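Local coordinates for AGR_C_4470p (Agrobacterium tumefaciens str. C58, PDB 2HQV), which is of unknown function but belongs to the ChuX/HutX family of haem-utilisation proteins and so probably takes part in handling haem, at residues C129-F134 with W148-A153. Residues are numbered along the deposited sequence; the frame is centred on the assembly and turned at random.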
loop_
_atom_site.group_PDB
_atom_site.type_symbol
_atom_site.label_atom_id
_atom_site.label_comp_id
_atom_site.label_asym_id
_atom_site.label_seq_id
_atom_site.Cartn_x
_atom_site.Cartn_y
_atom_site.Cartn_z
ATOM N N CYS A 129 -10.273 -10.258 4.664
ATOM C CA CYS A 129 -9.498 -10.785 5.784
ATOM C C CYS A 129 -9.756 -12.267 6.027
ATOM O O CYS A 129 -10.906 -12.699 6.178
ATOM C CB CYS A 129 -9.791 -9.985 7.051
ATOM S SG CYS A 129 -8.780 -10.467 8.470
ATOM N N ALA A 130 -8.678 -13.040 6.070
ATOM C CA ALA A 130 -8.781 -14.479 6.277
ATOM C C ALA A 130 -8.300 -14.854 7.671
ATOM O O ALA A 130 -8.690 -15.886 8.219
ATOM C CB ALA A 130 -7.954 -15.213 5.221
ATOM N N ALA A 131 -7.458 -14.001 8.247
ATOM C CA ALA A 131 -6.913 -14.248 9.572
ATOM C C ALA A 131 -6.232 -12.993 10.094
ATOM O O ALA A 131 -5.934 -12.074 9.335
ATOM C CB ALA A 131 -5.905 -15.399 9.510
ATOM N N ILE A 132 -6.004 -12.954 11.398
ATOM C CA ILE A 132 -5.328 -11.832 12.035
ATOM C C ILE A 132 -4.261 -12.501 12.889
ATOM O O ILE A 132 -4.580 -13.202 13.850
ATOM C CB ILE A 132 -6.302 -11.019 12.911
ATOM C CG1 ILE A 132 -7.428 -10.459 12.032
ATOM C CG2 ILE A 132 -5.552 -9.874 13.610
ATOM C CD1 ILE A 132 -8.585 -9.904 12.795
ATOM N N THR A 133 -3.001 -12.301 12.521
ATOM C CA THR A 133 -1.889 -12.937 13.221
ATOM C C THR A 133 -1.014 -11.990 14.025
ATOM O O THR A 133 -0.484 -11.011 13.493
ATOM C CB THR A 133 -0.978 -13.673 12.224
ATOM O OG1 THR A 133 -1.785 -14.488 11.365
ATOM C CG2 THR A 133 0.046 -14.535 12.972
ATOM N N PHE A 134 -0.858 -12.315 15.307
ATOM C CA PHE A 134 -0.038 -11.531 16.220
ATOM C C PHE A 134 1.378 -12.086 16.118
ATOM O O PHE A 134 1.632 -13.233 16.499
ATOM C CB PHE A 134 -0.569 -11.665 17.655
ATOM C CG PHE A 134 -1.961 -11.139 17.834
ATOM C CD1 PHE A 134 -3.059 -11.849 17.355
ATOM C CD2 PHE A 134 -2.173 -9.913 18.460
ATOM C CE1 PHE A 134 -4.350 -11.348 17.494
ATOM C CE2 PHE A 134 -3.456 -9.397 18.607
ATOM C CZ PHE A 134 -4.552 -10.111 18.123
ATOM N N TRP A 148 -0.818 -8.589 12.233
ATOM C CA TRP A 148 -0.964 -8.748 10.795
ATOM C C TRP A 148 -2.374 -9.154 10.370
ATOM O O TRP A 148 -2.861 -10.214 10.755
ATOM C CB TRP A 148 0.002 -9.828 10.294
ATOM C CG TRP A 148 1.466 -9.505 10.428
ATOM C CD1 TRP A 148 2.073 -8.808 11.438
ATOM C CD2 TRP A 148 2.513 -9.919 9.542
ATOM N NE1 TRP A 148 3.430 -8.760 11.229
ATOM C CE2 TRP A 148 3.726 -9.430 10.072
ATOM C CE3 TRP A 148 2.542 -10.647 8.342
ATOM C CZ2 TRP A 148 4.962 -9.660 9.455
ATOM C CZ3 TRP A 148 3.774 -10.873 7.725
ATOM C CH2 TRP A 148 4.963 -10.376 8.280
ATOM N N PHE A 149 -3.030 -8.318 9.578
ATOM C CA PHE A 149 -4.347 -8.670 9.073
ATOM C C PHE A 149 -4.053 -9.355 7.736
ATOM O O PHE A 149 -3.606 -8.716 6.787
ATOM C CB PHE A 149 -5.211 -7.418 8.902
ATOM C CG PHE A 149 -5.733 -6.879 10.206
ATOM C CD1 PHE A 149 -4.853 -6.402 11.173
ATOM C CD2 PHE A 149 -7.096 -6.909 10.495
ATOM C CE1 PHE A 149 -5.315 -5.966 12.416
ATOM C CE2 PHE A 149 -7.573 -6.477 11.736
ATOM C CZ PHE A 149 -6.678 -6.004 12.699
HETATM N N MSE A 150 -4.268 -10.668 7.693
HETATM C CA MSE A 150 -3.986 -11.474 6.501
HETATM C C MSE A 150 -5.150 -11.589 5.523
HETATM O O MSE A 150 -6.313 -11.581 5.925
HETATM C CB MSE A 150 -3.592 -12.899 6.905
HETATM C CG MSE A 150 -2.631 -13.012 8.077
HETATM SE SE MSE A 150 -0.931 -12.194 7.717
HETATM C CE MSE A 150 -0.382 -13.225 6.151
ATOM N N ASN A 151 -4.828 -11.711 4.237
ATOM C CA ASN A 151 -5.856 -11.883 3.217
ATOM C C ASN A 151 -5.940 -13.378 2.884
ATOM O O ASN A 151 -5.201 -14.188 3.446
ATOM C CB ASN A 151 -5.535 -11.075 1.951
ATOM C CG ASN A 151 -4.172 -11.406 1.366
ATOM O OD1 ASN A 151 -3.763 -12.566 1.324
ATOM N ND2 ASN A 151 -3.469 -10.384 0.893
ATOM N N ALA A 152 -6.836 -13.743 1.973
ATOM C CA ALA A 152 -7.011 -15.142 1.597
ATOM C C ALA A 152 -5.788 -15.724 0.894
ATOM O O ALA A 152 -5.604 -16.941 0.870
ATOM C CB ALA A 152 -8.253 -15.298 0.712
ATOM N N ALA A 153 -4.946 -14.862 0.337
ATOM C CA ALA A 153 -3.749 -15.320 -0.360
ATOM C C ALA A 153 -2.522 -15.485 0.547
ATOM O O ALA A 153 -1.410 -15.687 0.062
ATOM C CB ALA A 153 -3.424 -14.379 -1.502
#
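Thr133 and Trp148 form a hydrogen-bonded pair, N to O both ways, in the antiparallel hairpin of strands 129-139 and 142-151, with 151° between the N-to-C directions of strands 129-134 and 148-151. Thr133 N reaches Trp148 O at 2.7 Å, lying in the plane of that carbonyl. At the end away from the turn the register slips by a classic beta bulge: Ala130 and Ala131 both face Met150, whose O accepts Ala130 N at 2.8 Å while its own N gives to Ala131 O at 2.7 Å. Both strands belong to the six-stranded antiparallel sheet, with strand 64-68 beyond the first and strand 156-161 beyond the second.

Ile132 and Phe149 lie side by side on the face covered by helix 72-79, where both touch Ile75. Ile132 lies over one face of the phenyl ring: CG2 stands 4.1 Å from the ring centroid, only 11° off the normal, a CH-pi contact, while CD1 comes to 3.7 Å from Phe149 CE2. Phe158 and Phe72 add further rings around Phe149.

Thr133, Trp148 and Met150 occupy the other face, against helix 52-56. Thr133 OG1, hydrogen-bonded to Ser66 OG, sits 3.7 Å from the CG of Met150. This residue is selenomethionine, and its chain bends at both chi2 and chi3, bringing its selenium in plane at the edge of the Trp148 indole. At the bulge, Ala130 points toward the opposite strand, its CB resting 3.4 Å from Asn151 O.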